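Local coordinates for protein methylmalonyl-CoA carboxyltransferase 12S subunit (Propionibacterium freudenreichii, PDB 1ON3) that transfers the carboxyl group of methylmalonyl-CoA to the biotin of the 1.3S subunit, as the hexameric core of the transcarboxylase complex, at residues Asn270-Asn275 with Asp494-Ile499; Thr276-Ile281 with Ile296-Asp301. All blocks are in the same frame, centred on the assembly; numbering follows the deposited sequence.

Both contacts lie in the C-terminal carboxyltransferase half of the chain, on the same side of its centre, their own centres about 9 Å apart. Contact 1 is a surface contact: the loop 270-275 lies against the start of helix 495-505, held by an arginine on a backbone carbonyl and by bridging waters. Contact 2, nested within the chain loop that contact 1 closes, is partly buried and mostly apolar, joining the short helical turn 278-281 to the end of helix 293-299. R496 ties the two together: besides its work in contact 1 it reaches the I299 carbonyl and the D301 carboxylate, while I499 packs on I299.

Contact 1. Residues Asn270-Asn275 with Asp494-Ile499; sequences NDVSPN and DTRRKI
R496 donates twice to the carbonyl oxygen of D271, through NE and NH2. NE to D271 O is 2.8 Å, lies in the carbonyl plane and is fairly straight, with an N-H...O angle of 157°; NH2 reaches the same D271 O at 3.0 Å but from a donor tilted out of that plane. The oxygen itself sits in the guanidinium plane. The arginine chain, extended from CG to NE and with CG anti to the backbone N (chi1 -176°), carries this group from the helix across to the loop. NH1 and NH2 go on to I299 O and D301 OD2 of segment 296-301, which also fix the guanidinium. Next along the loop, V272 O is joined to the first turn of helix 495-505 through water: one molecule lies 2.8 Å from V272 O and accepts from R497 N at 3.0 Å, and a second links R497 NE with D494 OD1. Within the loop, S273 OG donates to D271 OD2 on its syn side at 2.7 Å. Packing centres on V272, whose CB rests 4.0 Å from R497 CB with the two side chains nearly perpendicular; farther along, P274 CG meets D494 OD1 at 3.5 Å. The loop is thus held chiefly through backbone oxygens, D271 O directly by a charged side chain and V272 O through water.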
ATOM      1  N   ASN E 270      31.403  18.602 -15.602  1.00 26.39           N
ATOM      2  CA  ASN E 270      31.861  17.321 -15.076  1.00 30.08           C
ATOM      3  C   ASN E 270      33.321  17.257 -14.671  1.00 24.56           C
ATOM      4  O   ASN E 270      33.806  16.203 -14.268  1.00 26.54           O
ATOM      5  CB  ASN E 270      31.537  16.199 -16.061  1.00 32.47           C
ATOM      6  CG  ASN E 270      30.050  16.080 -16.329  1.00 35.12           C
ATOM      7  OD1 ASN E 270      29.254  15.859 -15.412  1.00 32.73           O
ATOM      8  ND2 ASN E 270      29.666  16.235 -17.590  1.00 41.13           N
ATOM      9  N   ASP E 271      34.025  18.373 -14.759  1.00 26.62           N
ATOM     10  CA  ASP E 271      35.417  18.356 -14.350  1.00 30.41           C
ATOM     11  C   ASP E 271      35.497  18.411 -12.827  1.00 28.91           C
ATOM     12  O   ASP E 271      34.896  19.281 -12.194  1.00 26.75           O
ATOM     13  CB  ASP E 271      36.187  19.540 -14.927  1.00 30.53           C
ATOM     14  CG  ASP E 271      37.650  19.521 -14.514  1.00 38.72           C
ATOM     15  OD1 ASP E 271      38.350  18.547 -14.870  1.00 42.75           O
ATOM     16  OD2 ASP E 271      38.099  20.461 -13.825  1.00 36.79           O
ATOM     17  N   VAL E 272      36.239  17.476 -12.248  1.00 24.60           N
ATOM     18  CA  VAL E 272      36.405  17.433 -10.805  1.00 26.42           C
ATOM     19  C   VAL E 272      37.887  17.399 -10.447  1.00 25.22           C
ATOM     20  O   VAL E 272      38.267  16.925  -9.377  1.00 23.80           O
ATOM     21  CB  VAL E 272      35.680  16.202 -10.190  1.00 26.96           C
ATOM     22  CG1 VAL E 272      34.169  16.388 -10.298  1.00 21.88           C
ATOM     23  CG2 VAL E 272      36.097  14.929 -10.910  1.00 26.53           C
ATOM     24  N   SER E 273      38.715  17.928 -11.347  1.00 24.24           N
ATOM     25  CA  SER E 273      40.159  17.954 -11.141  1.00 24.25           C
ATOM     26  C   SER E 273      40.478  18.691  -9.847  1.00 25.68           C
ATOM     27  O   SER E 273      39.682  19.498  -9.373  1.00 25.86           O
ATOM     28  CB  SER E 273      40.853  18.636 -12.324  1.00 26.53           C
ATOM     29  OG  SER E 273      40.391  19.963 -12.485  1.00 32.03           O
ATOM     30  N   PRO E 274      41.646  18.408  -9.252  1.00 23.73           N
ATOM     31  CA  PRO E 274      42.031  19.067  -7.999  1.00 22.75           C
ATOM     32  C   PRO E 274      42.210  20.567  -8.162  1.00 24.70           C
ATOM     33  O   PRO E 274      42.516  21.037  -9.253  1.00 28.36           O
ATOM     34  CB  PRO E 274      43.351  18.381  -7.638  1.00 22.54           C
ATOM     35  CG  PRO E 274      43.201  17.008  -8.237  1.00 23.59           C
ATOM     36  CD  PRO E 274      42.593  17.329  -9.592  1.00 17.16           C
ATOM     37  N   ASN E 275      41.986  21.315  -7.087  1.00 20.37           N
ATOM     38  CA  ASN E 275      42.194  22.755  -7.105  1.00 23.50           C
ATOM     39  C   ASN E 275      42.949  23.072  -5.824  1.00 25.55           C
ATOM     40  O   ASN E 275      42.364  23.140  -4.745  1.00 25.62           O
ATOM     41  CB  ASN E 275      40.878  23.533  -7.134  1.00 25.36           C
ATOM     42  CG  ASN E 275      41.100  25.024  -7.337  1.00 25.90           C
ATOM     43  OD1 ASN E 275      42.166  25.547  -7.022  1.00 26.37           O
ATOM     44  ND2 ASN E 275      40.095  25.713  -7.857  1.00 27.93           N
ATOM     45  N   ASP E 494      41.005  18.102  -3.205  1.00 15.51           N
ATOM     46  CA  ASP E 494      40.114  17.104  -3.804  1.00 14.87           C
ATOM     47  C   ASP E 494      38.653  17.207  -3.342  1.00 17.21           C
ATOM     48  O   ASP E 494      37.847  16.341  -3.663  1.00 17.23           O
ATOM     49  CB  ASP E 494      40.598  15.678  -3.488  1.00 17.34           C
ATOM     50  CG  ASP E 494      42.041  15.418  -3.935  1.00 18.08           C
ATOM     51  OD1 ASP E 494      42.432  15.890  -5.015  1.00 22.99           O
ATOM     52  OD2 ASP E 494      42.771  14.714  -3.209  1.00 19.11           O
ATOM     53  N   THR E 495      38.321  18.250  -2.587  1.00 15.45           N
ATOM     54  CA  THR E 495      36.960  18.403  -2.073  1.00 14.95           C
ATOM     55  C   THR E 495      35.847  18.230  -3.113  1.00 14.89           C
ATOM     56  O   THR E 495      34.926  17.430  -2.914  1.00 15.30           O
ATOM     57  CB  THR E 495      36.806  19.756  -1.369  1.00 15.23           C
ATOM     58  OG1 THR E 495      37.778  19.842  -0.318  1.00 13.92           O
ATOM     59  CG2 THR E 495      35.400  19.893  -0.746  1.00 15.60           C
ATOM     60  N   ARG E 496      35.924  18.960  -4.219  1.00 16.13           N
ATOM     61  CA  ARG E 496      34.889  18.837  -5.246  1.00 14.59           C
ATOM     62  C   ARG E 496      34.738  17.389  -5.703  1.00 16.31           C
ATOM     63  O   ARG E 496      33.624  16.868  -5.782  1.00 13.65           O
ATOM     64  CB  ARG E 496      35.202  19.737  -6.439  1.00 13.85           C
ATOM     65  CG  ARG E 496      34.117  19.745  -7.526  1.00 14.76           C
ATOM     66  CD  ARG E 496      34.448  20.765  -8.597  1.00 17.46           C
ATOM     67  NE  ARG E 496      33.854  20.455  -9.898  1.00 18.64           N
ATOM     68  CZ  ARG E 496      32.580  20.646 -10.223  1.00 22.05           C
ATOM     69  NH1 ARG E 496      31.722  21.160  -9.340  1.00 19.00           N
ATOM     70  NH2 ARG E 496      32.167  20.326 -11.447  1.00 14.66           N
ATOM     71  N   ARG E 497      35.852  16.725  -6.002  1.00 15.19           N
ATOM     72  CA  ARG E 497      35.771  15.327  -6.428  1.00 16.99           C
ATOM     73  C   ARG E 497      35.122  14.434  -5.371  1.00 18.32           C
ATOM     74  O   ARG E 497      34.262  13.623  -5.694  1.00 17.27           O
ATOM     75  CB  ARG E 497      37.162  14.772  -6.761  1.00 14.99           C
ATOM     76  CG  ARG E 497      37.166  13.320  -7.183  1.00 18.68           C
ATOM     77  CD  ARG E 497      38.495  12.952  -7.834  1.00 23.44           C
ATOM     78  NE  ARG E 497      39.616  13.015  -6.902  1.00 22.68           N
ATOM     79  CZ  ARG E 497      39.911  12.065  -6.019  1.00 25.10           C
ATOM     80  NH1 ARG E 497      39.167  10.976  -5.946  1.00 28.47           N
ATOM     81  NH2 ARG E 497      40.956  12.204  -5.208  1.00 26.50           N
ATOM     82  N   LYS E 498      35.537  14.554  -4.113  1.00 20.19           N
ATOM     83  CA  LYS E 498      34.937  13.705  -3.085  1.00 17.36           C
ATOM     84  C   LYS E 498      33.415  13.937  -2.969  1.00 19.29           C
ATOM     85  O   LYS E 498      32.644  12.985  -2.856  1.00 17.50           O
ATOM     86  CB  LYS E 498      35.625  13.918  -1.731  1.00 18.04           C
ATOM     87  CG  LYS E 498      36.762  12.913  -1.436  1.00 23.54           C
ATOM     88  CD  LYS E 498      37.807  12.913  -2.541  1.00 29.08           C
ATOM     89  CE  LYS E 498      38.980  11.974  -2.237  1.00 31.64           C
ATOM     90  NZ  LYS E 498      38.580  10.536  -2.063  1.00 35.06           N
ATOM     91  N   ILE E 499      32.987  15.195  -3.014  1.00 16.57           N
ATOM     92  CA  ILE E 499      31.559  15.517  -2.934  1.00 16.77           C
ATOM     93  C   ILE E 499      30.824  14.976  -4.166  1.00 16.34           C
ATOM     94  O   ILE E 499      29.737  14.399  -4.065  1.00 16.76           O
ATOM     95  CB  ILE E 499      31.347  17.055  -2.856  1.00 15.43           C
ATOM     96  CG1 ILE E 499      31.895  17.591  -1.531  1.00 16.12           C
ATOM     97  CG2 ILE E 499      29.864  17.397  -3.010  1.00 14.14           C
ATOM     98  CD1 ILE E 499      31.914  19.119  -1.457  1.00 15.59           C
TER
HETATM   99  O   HOH W   1      40.445  15.621  -7.028  1.00 18.44           O
HETATM  100  O   HOH W   2      38.555  17.795  -6.695  1.00 22.06           O

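Contact 2. Residues Thr276-Ile281 with Ile296-Asp301; sequences TELRDI and IAKIVD
K298 lies against segment 276-281, meeting E277, L278 and I281. The contact packs a weakly bonded helical turn, 278-281, against the end of helix 293-299, next to the mixed sheet of the crotonase-like fold in the C-terminal half of the chain. The apolar packing runs from buried L278 and I299 to the aliphatic part of K298. L278 sends its two methyls to different partners: CD2 rests 3.8 Å from K298 CB, the leucine and lysine side chains running antiparallel alongside each other, while CD1 touches I299 CG2 at 3.9 Å. L278 and I281 also pack on V295 of the same helix, whereas I296 and V300 face strands 316-323 and 326-333, so helix 293-299 is wedged between the turn and the sheet. The E277 end is looser and polar. The lysine chain runs extended to CE, then bends at its last torsion (chi4 -54°), bringing its ammonium group near the glutamate, whose side chain stands roughly perpendicular to it. This is a long salt bridge, 3.7 Å from E277 OE1 to K298 NZ, with E277 at the exposed side of the contact. E277 CB lies beside the aliphatic part, 3.9 Å from K298 CE. An alanine in place of K298 would probably leave E277 without this charged mate and open a gap beside the end of I281. The tightest point is a methyl against a methylene: I281 CD1 presses on K298 CD at 3.5 Å, closer than usual for two carbons.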
ATOM      1  N   THR E 276      44.256  23.263  -5.948  1.00 20.81           N
ATOM      2  CA  THR E 276      45.105  23.533  -4.798  1.00 24.15           C
ATOM      3  C   THR E 276      44.816  24.831  -4.059  1.00 23.01           C
ATOM      4  O   THR E 276      45.239  24.991  -2.916  1.00 21.93           O
ATOM      5  CB  THR E 276      46.585  23.525  -5.210  1.00 25.02           C
ATOM      6  OG1 THR E 276      46.804  24.554  -6.180  1.00 21.33           O
ATOM      7  CG2 THR E 276      46.956  22.169  -5.816  1.00 25.79           C
ATOM      8  N   GLU E 277      44.105  25.758  -4.695  1.00 23.82           N
ATOM      9  CA  GLU E 277      43.792  27.021  -4.042  1.00 23.34           C
ATOM     10  C   GLU E 277      42.934  26.782  -2.810  1.00 20.87           C
ATOM     11  O   GLU E 277      42.955  27.576  -1.879  1.00 19.80           O
ATOM     12  CB  GLU E 277      43.059  27.972  -4.991  1.00 29.81           C
ATOM     13  CG  GLU E 277      43.860  28.373  -6.216  1.00 37.89           C
ATOM     14  CD  GLU E 277      43.139  29.405  -7.068  1.00 45.58           C
ATOM     15  OE1 GLU E 277      43.101  30.588  -6.669  1.00 49.03           O
ATOM     16  OE2 GLU E 277      42.599  29.028  -8.131  1.00 47.40           O
ATOM     17  N   LEU E 278      42.193  25.676  -2.806  1.00 21.17           N
ATOM     18  CA  LEU E 278      41.335  25.334  -1.672  1.00 20.54           C
ATOM     19  C   LEU E 278      42.144  25.078  -0.396  1.00 24.83           C
ATOM     20  O   LEU E 278      41.621  25.198   0.719  1.00 17.88           O
ATOM     21  CB  LEU E 278      40.504  24.099  -2.000  1.00 17.95           C
ATOM     22  CG  LEU E 278      39.246  24.331  -2.839  1.00 23.78           C
ATOM     23  CD1 LEU E 278      38.757  23.010  -3.447  1.00 18.29           C
ATOM     24  CD2 LEU E 278      38.170  24.979  -1.943  1.00 20.57           C
ATOM     25  N   ARG E 279      43.415  24.717  -0.554  1.00 19.36           N
ATOM     26  CA  ARG E 279      44.261  24.466   0.609  1.00 22.31           C
ATOM     27  C   ARG E 279      44.582  25.750   1.346  1.00 17.92           C
ATOM     28  O   ARG E 279      44.973  25.717   2.511  1.00 23.89           O
ATOM     29  CB  ARG E 279      45.590  23.847   0.190  1.00 19.91           C
ATOM     30  CG  ARG E 279      45.502  22.481  -0.434  1.00 24.17           C
ATOM     31  CD  ARG E 279      46.868  22.090  -0.964  1.00 22.09           C
ATOM     32  NE  ARG E 279      46.824  20.812  -1.666  1.00 21.48           N
ATOM     33  CZ  ARG E 279      47.744  20.412  -2.536  1.00 21.55           C
ATOM     34  NH1 ARG E 279      48.780  21.194  -2.809  1.00 25.70           N
ATOM     35  NH2 ARG E 279      47.621  19.240  -3.146  1.00 22.55           N
ATOM     36  N   ASP E 280      44.416  26.887   0.681  1.00 24.13           N
ATOM     37  CA  ASP E 280      44.788  28.148   1.318  1.00 26.75           C
ATOM     38  C   ASP E 280      43.678  29.061   1.804  1.00 26.49           C
ATOM     39  O   ASP E 280      43.948  30.075   2.448  1.00 30.74           O
ATOM     40  CB  ASP E 280      45.702  28.925   0.369  1.00 31.36           C
ATOM     41  CG  ASP E 280      46.829  28.067  -0.175  1.00 33.25           C
ATOM     42  OD1 ASP E 280      47.522  27.427   0.639  1.00 34.22           O
ATOM     43  OD2 ASP E 280      47.017  28.030  -1.409  1.00 36.87           O
ATOM     44  N   ILE E 281      42.434  28.708   1.520  1.00 22.70           N
ATOM     45  CA  ILE E 281      41.321  29.552   1.922  1.00 22.17           C
ATOM     46  C   ILE E 281      41.087  29.561   3.424  1.00 21.75           C
ATOM     47  O   ILE E 281      40.871  30.620   4.012  1.00 22.56           O
ATOM     48  CB  ILE E 281      40.026  29.120   1.214  1.00 21.76           C
ATOM     49  CG1 ILE E 281      40.216  29.213  -0.300  1.00 26.94           C
ATOM     50  CG2 ILE E 281      38.875  30.002   1.666  1.00 21.72           C
ATOM     51  CD1 ILE E 281      39.084  28.595  -1.116  1.00 26.35           C
ATOM     52  N   ILE E 296      32.905  27.503  -1.286  1.00 12.54           N
ATOM     53  CA  ILE E 296      31.768  27.094  -2.105  1.00 10.74           C
ATOM     54  C   ILE E 296      32.034  27.371  -3.579  1.00 11.21           C
ATOM     55  O   ILE E 296      31.838  26.498  -4.414  1.00 14.23           O
ATOM     56  CB  ILE E 296      30.463  27.834  -1.676  1.00 10.04           C
ATOM     57  CG1 ILE E 296      30.075  27.408  -0.249  1.00 12.03           C
ATOM     58  CG2 ILE E 296      29.324  27.536  -2.685  1.00 14.90           C
ATOM     59  CD1 ILE E 296      28.848  28.146   0.345  1.00 12.95           C
ATOM     60  N   ALA E 297      32.477  28.586  -3.895  1.00 12.99           N
ATOM     61  CA  ALA E 297      32.731  28.967  -5.282  1.00 14.24           C
ATOM     62  C   ALA E 297      33.690  28.026  -5.992  1.00 16.90           C
ATOM     63  O   ALA E 297      33.543  27.766  -7.190  1.00 17.19           O
ATOM     64  CB  ALA E 297      33.260  30.390  -5.350  1.00 16.95           C
ATOM     65  N   LYS E 298      34.668  27.502  -5.262  1.00 17.82           N
ATOM     66  CA  LYS E 298      35.638  26.597  -5.866  1.00 21.59           C
ATOM     67  C   LYS E 298      35.195  25.147  -5.973  1.00 21.73           C
ATOM     68  O   LYS E 298      35.867  24.346  -6.625  1.00 22.08           O
ATOM     69  CB  LYS E 298      36.971  26.679  -5.119  1.00 20.85           C
ATOM     70  CG  LYS E 298      37.603  28.056  -5.227  1.00 24.60           C
ATOM     71  CD  LYS E 298      38.969  28.130  -4.574  1.00 32.66           C
ATOM     72  CE  LYS E 298      39.514  29.551  -4.663  1.00 36.75           C
ATOM     73  NZ  LYS E 298      39.519  30.062  -6.067  1.00 40.23           N
ATOM     74  N   ILE E 299      34.067  24.793  -5.364  1.00 18.24           N
ATOM     75  CA  ILE E 299      33.631  23.410  -5.448  1.00 14.72           C
ATOM     76  C   ILE E 299      32.348  23.173  -6.242  1.00 15.06           C
ATOM     77  O   ILE E 299      32.095  22.056  -6.687  1.00 15.34           O
ATOM     78  CB  ILE E 299      33.486  22.779  -4.052  1.00 20.20           C
ATOM     79  CG1 ILE E 299      32.411  23.496  -3.243  1.00 21.61           C
ATOM     80  CG2 ILE E 299      34.821  22.874  -3.309  1.00 25.99           C
ATOM     81  CD1 ILE E 299      32.124  22.826  -1.908  1.00 25.80           C
ATOM     82  N   VAL E 300      31.543  24.211  -6.439  1.00 14.88           N
ATOM     83  CA  VAL E 300      30.302  24.045  -7.194  1.00 11.62           C
ATOM     84  C   VAL E 300      30.506  24.407  -8.664  1.00 14.64           C
ATOM     85  O   VAL E 300      31.412  25.174  -9.003  1.00 12.67           O
ATOM     86  CB  VAL E 300      29.146  24.913  -6.599  1.00 13.16           C
ATOM     87  CG1 VAL E 300      28.963  24.584  -5.134  1.00 13.81           C
ATOM     88  CG2 VAL E 300      29.431  26.392  -6.768  1.00 14.05           C
ATOM     89  N   ASP E 301      29.657  23.852  -9.532  1.00 17.90           N
ATOM     90  CA  ASP E 301      29.745  24.095 -10.971  1.00 14.66           C
ATOM     91  C   ASP E 301      29.827  25.568 -11.333  1.00 17.29           C
ATOM     92  O   ASP E 301      28.972  26.358 -10.953  1.00 16.55           O
ATOM     93  CB  ASP E 301      28.533  23.499 -11.707  1.00 13.22           C
ATOM     94  CG  ASP E 301      28.591  21.984 -11.835  1.00 19.94           C
ATOM     95  OD1 ASP E 301      27.732  21.430 -12.566  1.00 19.23           O
ATOM     96  OD2 ASP E 301      29.477  21.350 -11.219  1.00 16.68           O
TER